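Local coordinates for putative lipoprotein (Parabacteroides distasonis, PDB 4FVS) that is of unknown function but, as a probably exported member of a family related to the lipoprotein carriers LolA and LolB, may bind lipid or another hydrophobic ligand, at residues V96-N101 and V125-K130; N135-A140 and T170-S175. One frame throughout, in Å; residues are numbered along the deposited sequence.

Coming from the N terminus, the chain reaches the short strand 96-98, runs on through strand 102-104, and returns as strand 123-129 to pair antiparallel with 96-98: interaction 1 closes that loop of 23 intervening residues. It then turns into the long strand 132-154, which forms a hairpin with strand 157-171. Interaction 2 holds the open end of that hairpin, where 135-140 meets 170-175. The two contacts follow in series, neither nesting nor crossing. Between them strand 123-129 lies beside strand 132-154, with the K126 ammonium bound to D138 OD1. Strands 96-98, 123-129, 132-154 and 157-171, neighbours in that order, are thereby tied together at one edge of a fold probably related to that of LolA and LolB.

Interaction 1: residues V96-N101 and V125-K130; sequences VDITEN and VKIYDK
V96, I98 and I127 make the apolar centre on one face of this antiparallel strand pair, and V125 joins them through CG2. With chi1 at 179°, V96 swings CG1 away from its own N, and that methyl lies 3.5 Å from I127 CG1, with I127 CD1 close behind. I98 splits its branches: CG1 lies by I127 CB and CD1 approaches I127 CD1, while CG2 meets V125 CG2 at 3.7 Å. L83 and M92, from the loops before and after helix 86-89, also pack on I98.

In the backbone, D97 and Y128 form the hydrogen-bonded pair. D97 N donates to Y128 O at 2.8 Å, almost straight at both ends, and Y128 N returns the bond to D97 O. On the other face their side chains run side by side, with the D97 carboxylate 22° from the plane of the Y128 ring. D97 CB makes an off-centre CH-pi contact, 4.2 Å from the ring centroid.

Beyond I98 the regular pairing gives way to a side-chain substitute. T99 N still donates to K126 O at 3.1 Å, but the return bond runs from K126 N to T99 OG1, 2.8 Å, in place of a carbonyl. The K126 ammonium leads away to D138.

On the D97 side chain, OD1 accepts I98 N on the anti side, while OD2 turns to the aliphatic chain of K130 at the other end of the pair. Its salt bridge to K130 NZ is long, at 3.9 Å; a water donates to V96 O and accepts a weak bond from K130 NZ.

Strand 96-98 is thus held at the margin of the strand order mainly by backbone bonds and apolar packing. The loose ion pair at the polar edge probably adds less, and the threonine hydroxyl carries the pairing one step past the strand's end.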
# COMPACT_ATOMS: atom_id res chain seq x y z
N VAL A 96 -16.32 2.75 -6.03
CA VAL A 96 -15.17 3.58 -5.72
C VAL A 96 -13.92 3.03 -6.41
O VAL A 96 -13.59 1.84 -6.28
CB VAL A 96 -14.98 3.71 -4.20
CG1 VAL A 96 -13.77 4.56 -3.88
CG2 VAL A 96 -16.23 4.30 -3.56
N ASP A 97 -13.25 3.89 -7.19
CA ASP A 97 -12.01 3.54 -7.87
C ASP A 97 -10.93 4.59 -7.55
O ASP A 97 -11.24 5.65 -7.01
CB ASP A 97 -12.21 3.38 -9.39
CG ASP A 97 -11.39 2.25 -10.00
OD1 ASP A 97 -10.29 1.94 -9.46
OD2 ASP A 97 -11.84 1.67 -11.01
N ILE A 98 -9.67 4.25 -7.83
CA ILE A 98 -8.53 5.14 -7.63
C ILE A 98 -7.74 5.16 -8.93
O ILE A 98 -7.60 4.14 -9.60
CB ILE A 98 -7.68 4.73 -6.39
CG1 ILE A 98 -8.51 4.85 -5.09
CG2 ILE A 98 -6.45 5.60 -6.27
CD1 ILE A 98 -7.89 4.31 -3.80
N THR A 99 -7.26 6.37 -9.31
CA THR A 99 -6.47 6.59 -10.53
C THR A 99 -5.14 5.84 -10.40
O THR A 99 -4.59 5.71 -9.30
CB THR A 99 -6.26 8.08 -10.79
OG1 THR A 99 -5.72 8.68 -9.62
CG2 THR A 99 -7.54 8.79 -11.16
N GLU A 100 -4.66 5.33 -11.53
CA GLU A 100 -3.41 4.59 -11.62
C GLU A 100 -2.23 5.54 -11.53
O GLU A 100 -2.19 6.55 -12.23
CB GLU A 100 -3.36 3.80 -12.94
CG GLU A 100 -2.06 3.05 -13.17
CD GLU A 100 -1.73 2.85 -14.64
OE1 GLU A 100 -2.15 1.81 -15.20
OE2 GLU A 100 -1.04 3.73 -15.22
N ASN A 101 -1.30 5.23 -10.63
CA ASN A 101 -0.04 5.95 -10.44
C ASN A 101 0.94 4.96 -9.82
O ASN A 101 0.69 4.48 -8.72
CB ASN A 101 -0.19 7.26 -9.62
CG ASN A 101 0.94 8.28 -9.75
OD1 ASN A 101 2.10 7.95 -10.01
ND2 ASN A 101 0.65 9.56 -9.55
N VAL A 125 -3.21 10.83 -6.52
CA VAL A 125 -4.27 10.06 -7.13
C VAL A 125 -5.61 10.77 -6.94
O VAL A 125 -5.70 11.85 -6.36
CB VAL A 125 -4.28 8.62 -6.55
CG1 VAL A 125 -2.95 7.93 -6.80
CG2 VAL A 125 -4.67 8.59 -5.07
N LYS A 126 -6.65 10.16 -7.48
CA LYS A 126 -8.00 10.63 -7.29
C LYS A 126 -8.88 9.43 -6.94
O LYS A 126 -8.88 8.41 -7.64
CB LYS A 126 -8.50 11.38 -8.49
CG LYS A 126 -9.53 12.42 -8.09
CD LYS A 126 -10.04 13.21 -9.23
CE LYS A 126 -8.96 14.04 -9.86
NZ LYS A 126 -8.61 15.29 -9.15
N ILE A 127 -9.54 9.52 -5.81
CA ILE A 127 -10.48 8.47 -5.41
C ILE A 127 -11.87 9.00 -5.81
O ILE A 127 -12.21 10.15 -5.50
CB ILE A 127 -10.30 8.07 -3.94
CG1 ILE A 127 -11.33 7.03 -3.51
CG2 ILE A 127 -10.26 9.27 -2.99
CD1 ILE A 127 -10.87 6.24 -2.29
N TYR A 128 -12.61 8.24 -6.61
CA TYR A 128 -13.88 8.69 -7.17
C TYR A 128 -14.88 7.55 -7.32
O TYR A 128 -14.49 6.39 -7.30
CB TYR A 128 -13.62 9.32 -8.58
CG TYR A 128 -13.05 8.35 -9.61
CD1 TYR A 128 -11.68 8.11 -9.68
CD2 TYR A 128 -13.88 7.68 -10.50
CE1 TYR A 128 -11.16 7.19 -10.59
CE2 TYR A 128 -13.36 6.76 -11.42
CZ TYR A 128 -12.00 6.51 -11.46
OH TYR A 128 -11.49 5.61 -12.37
N ASP A 129 -16.14 7.91 -7.61
CA ASP A 129 -17.24 6.99 -7.88
C ASP A 129 -17.31 6.77 -9.39
O ASP A 129 -17.58 7.71 -10.13
CB ASP A 129 -18.55 7.58 -7.29
CG ASP A 129 -19.87 6.81 -7.43
OD1 ASP A 129 -19.92 5.87 -8.26
OD2 ASP A 129 -20.85 7.18 -6.75
N LYS A 130 -17.04 5.54 -9.86
CA LYS A 130 -17.07 5.11 -11.27
C LYS A 130 -18.38 5.51 -11.97
O LYS A 130 -18.35 5.86 -13.16
CB LYS A 130 -16.90 3.58 -11.39
CG LYS A 130 -15.45 3.10 -11.28
CD LYS A 130 -15.28 1.58 -11.36
CE LYS A 130 -15.27 0.90 -10.00
NZ LYS A 130 -14.88 -0.53 -10.09
O HOH W 1 -12.24 -0.57 -8.06

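Interaction 2: residues N135-A140 and T170-S175; sequences NRKDMA and TRSPKS
The carbonyl oxygen of R171 is met by two groups of the facing strand. D138 N donates to it at 2.9 Å, with the donor tilted 24° from the carbonyl plane, and K137 CA brings a C-H contact to the same atom. The reverse bond, R171 N to D138 O, is 3.0 Å long, and D138 O likewise receives the CA of T170. D138 and R171 are therefore the hydrogen-bonded pair of the antiparallel register, with M139 and T170 following as a non-hydrogen-bonded pair.

The side chains of D138 and R171 leave from the same face and run alongside each other. The arginine chain bends at chi3 (84°), bringing its guanidinium edge-on to the carboxylate; NH1 stands 3.4 Å from D138 OD2, a rather open salt bridge. The other oxygen, OD1, goes to K126 on the neighbouring strand, so one carboxylate answers a cation from the strand on each side.

T170 and selenomethionine M139 lie side by side on the other face, where CG of M139 comes 4.0 Å from T170 CG2; M139 also packs on L83 and Y85. K137 CG rests against S172 CB at 3.8 Å before its extended chain carries NZ off to E91.

Past R171 the regular pairing stops. P173 CD sits by R136 O, and its CG lies over one face of the R136 guanidinium, off to one side of its centre, while R136 NH1 bonds to K134 O. Farthest out, K174 NZ gives only a weak hydrogen bond to N135 OD1, at 3.4 Å.

The open end of the hairpin is thus joined firmly through one backbone pair, then by progressively looser contacts; shared between two cations, the D138 carboxylate is probably stabilised in its charged form.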
# COMPACT_ATOMS: atom_id res chain seq x y z
N ASN A 135 -18.37 12.94 -7.82
CA ASN A 135 -18.09 12.56 -6.45
C ASN A 135 -16.63 12.04 -6.42
O ASN A 135 -16.36 10.90 -6.81
CB ASN A 135 -19.13 11.54 -5.96
CG ASN A 135 -18.98 11.10 -4.51
OD1 ASN A 135 -18.09 11.53 -3.75
ND2 ASN A 135 -19.88 10.21 -4.11
N ARG A 136 -15.69 12.91 -6.02
CA ARG A 136 -14.27 12.58 -5.97
C ARG A 136 -13.53 13.30 -4.83
O ARG A 136 -14.05 14.24 -4.22
CB ARG A 136 -13.56 12.90 -7.33
CG ARG A 136 -13.23 14.38 -7.64
CD ARG A 136 -14.45 15.21 -7.99
NE ARG A 136 -14.11 16.59 -8.30
CZ ARG A 136 -15.01 17.55 -8.50
NH1 ARG A 136 -16.31 17.28 -8.43
NH2 ARG A 136 -14.62 18.78 -8.80
N LYS A 137 -12.30 12.82 -4.57
CA LYS A 137 -11.33 13.31 -3.59
C LYS A 137 -9.95 13.20 -4.17
O LYS A 137 -9.61 12.20 -4.79
CB LYS A 137 -11.37 12.51 -2.27
CG LYS A 137 -12.44 12.87 -1.26
CD LYS A 137 -12.28 11.99 -0.01
CE LYS A 137 -13.39 12.16 1.01
NZ LYS A 137 -13.27 11.17 2.11
N ASP A 138 -9.13 14.22 -3.91
CA ASP A 138 -7.71 14.23 -4.24
C ASP A 138 -6.93 13.73 -3.07
O ASP A 138 -7.22 14.13 -1.94
CB ASP A 138 -7.23 15.65 -4.59
CG ASP A 138 -7.50 16.12 -5.98
OD1 ASP A 138 -7.05 15.43 -6.93
OD2 ASP A 138 -8.02 17.24 -6.13
N MSE A 139 -5.93 12.88 -3.31
CA MSE A 139 -5.06 12.44 -2.22
C MSE A 139 -3.64 12.51 -2.69
O MSE A 139 -3.29 11.88 -3.69
CB MSE A 139 -5.42 11.04 -1.73
CG MSE A 139 -6.90 10.91 -1.41
SE MSE A 139 -7.33 9.34 -0.48
CE MSE A 139 -6.56 9.78 1.20
N ALA A 140 -2.84 13.36 -2.02
CA ALA A 140 -1.45 13.56 -2.36
C ALA A 140 -0.53 12.86 -1.36
O ALA A 140 -0.57 13.15 -0.17
CB ALA A 140 -1.14 15.05 -2.41
N THR A 170 -5.51 15.34 1.84
CA THR A 170 -6.77 14.93 1.21
C THR A 170 -7.70 16.15 1.05
O THR A 170 -8.13 16.76 2.04
CB THR A 170 -7.43 13.80 2.03
OG1 THR A 170 -6.46 12.79 2.31
CG2 THR A 170 -8.63 13.18 1.34
N ARG A 171 -8.00 16.47 -0.24
CA ARG A 171 -8.87 17.55 -0.72
C ARG A 171 -10.17 16.99 -1.27
O ARG A 171 -10.17 15.91 -1.86
CB ARG A 171 -8.18 18.36 -1.82
CG ARG A 171 -6.98 19.11 -1.34
CD ARG A 171 -6.26 19.78 -2.48
NE ARG A 171 -6.87 21.07 -2.80
CZ ARG A 171 -7.63 21.29 -3.86
NH1 ARG A 171 -7.89 20.31 -4.72
NH2 ARG A 171 -8.15 22.49 -4.07
N SER A 172 -11.27 17.73 -1.10
CA SER A 172 -12.59 17.32 -1.54
C SER A 172 -13.45 18.52 -1.90
O SER A 172 -13.38 19.54 -1.19
CB SER A 172 -13.28 16.49 -0.46
OG SER A 172 -14.55 16.06 -0.91
N PRO A 173 -14.28 18.43 -2.98
CA PRO A 173 -15.14 19.57 -3.34
C PRO A 173 -16.11 19.95 -2.22
O PRO A 173 -16.43 21.13 -2.09
CB PRO A 173 -15.88 19.08 -4.59
CG PRO A 173 -15.77 17.63 -4.60
CD PRO A 173 -14.46 17.32 -3.93
N LYS A 174 -16.50 18.95 -1.40
CA LYS A 174 -17.44 19.07 -0.27
C LYS A 174 -16.82 19.80 0.93
O LYS A 174 -17.47 20.70 1.48
CB LYS A 174 -17.94 17.68 0.16
CG LYS A 174 -18.77 16.97 -0.91
CD LYS A 174 -18.96 15.47 -0.61
CE LYS A 174 -19.77 14.76 -1.67
NZ LYS A 174 -19.88 13.31 -1.40
N SER A 175 -15.60 19.44 1.35
CA SER A 175 -14.90 20.07 2.47
C SER A 175 -14.29 21.42 2.07
O SER A 175 -13.92 21.62 0.91
CB SER A 175 -13.80 19.15 3.00
OG SER A 175 -13.01 19.81 3.97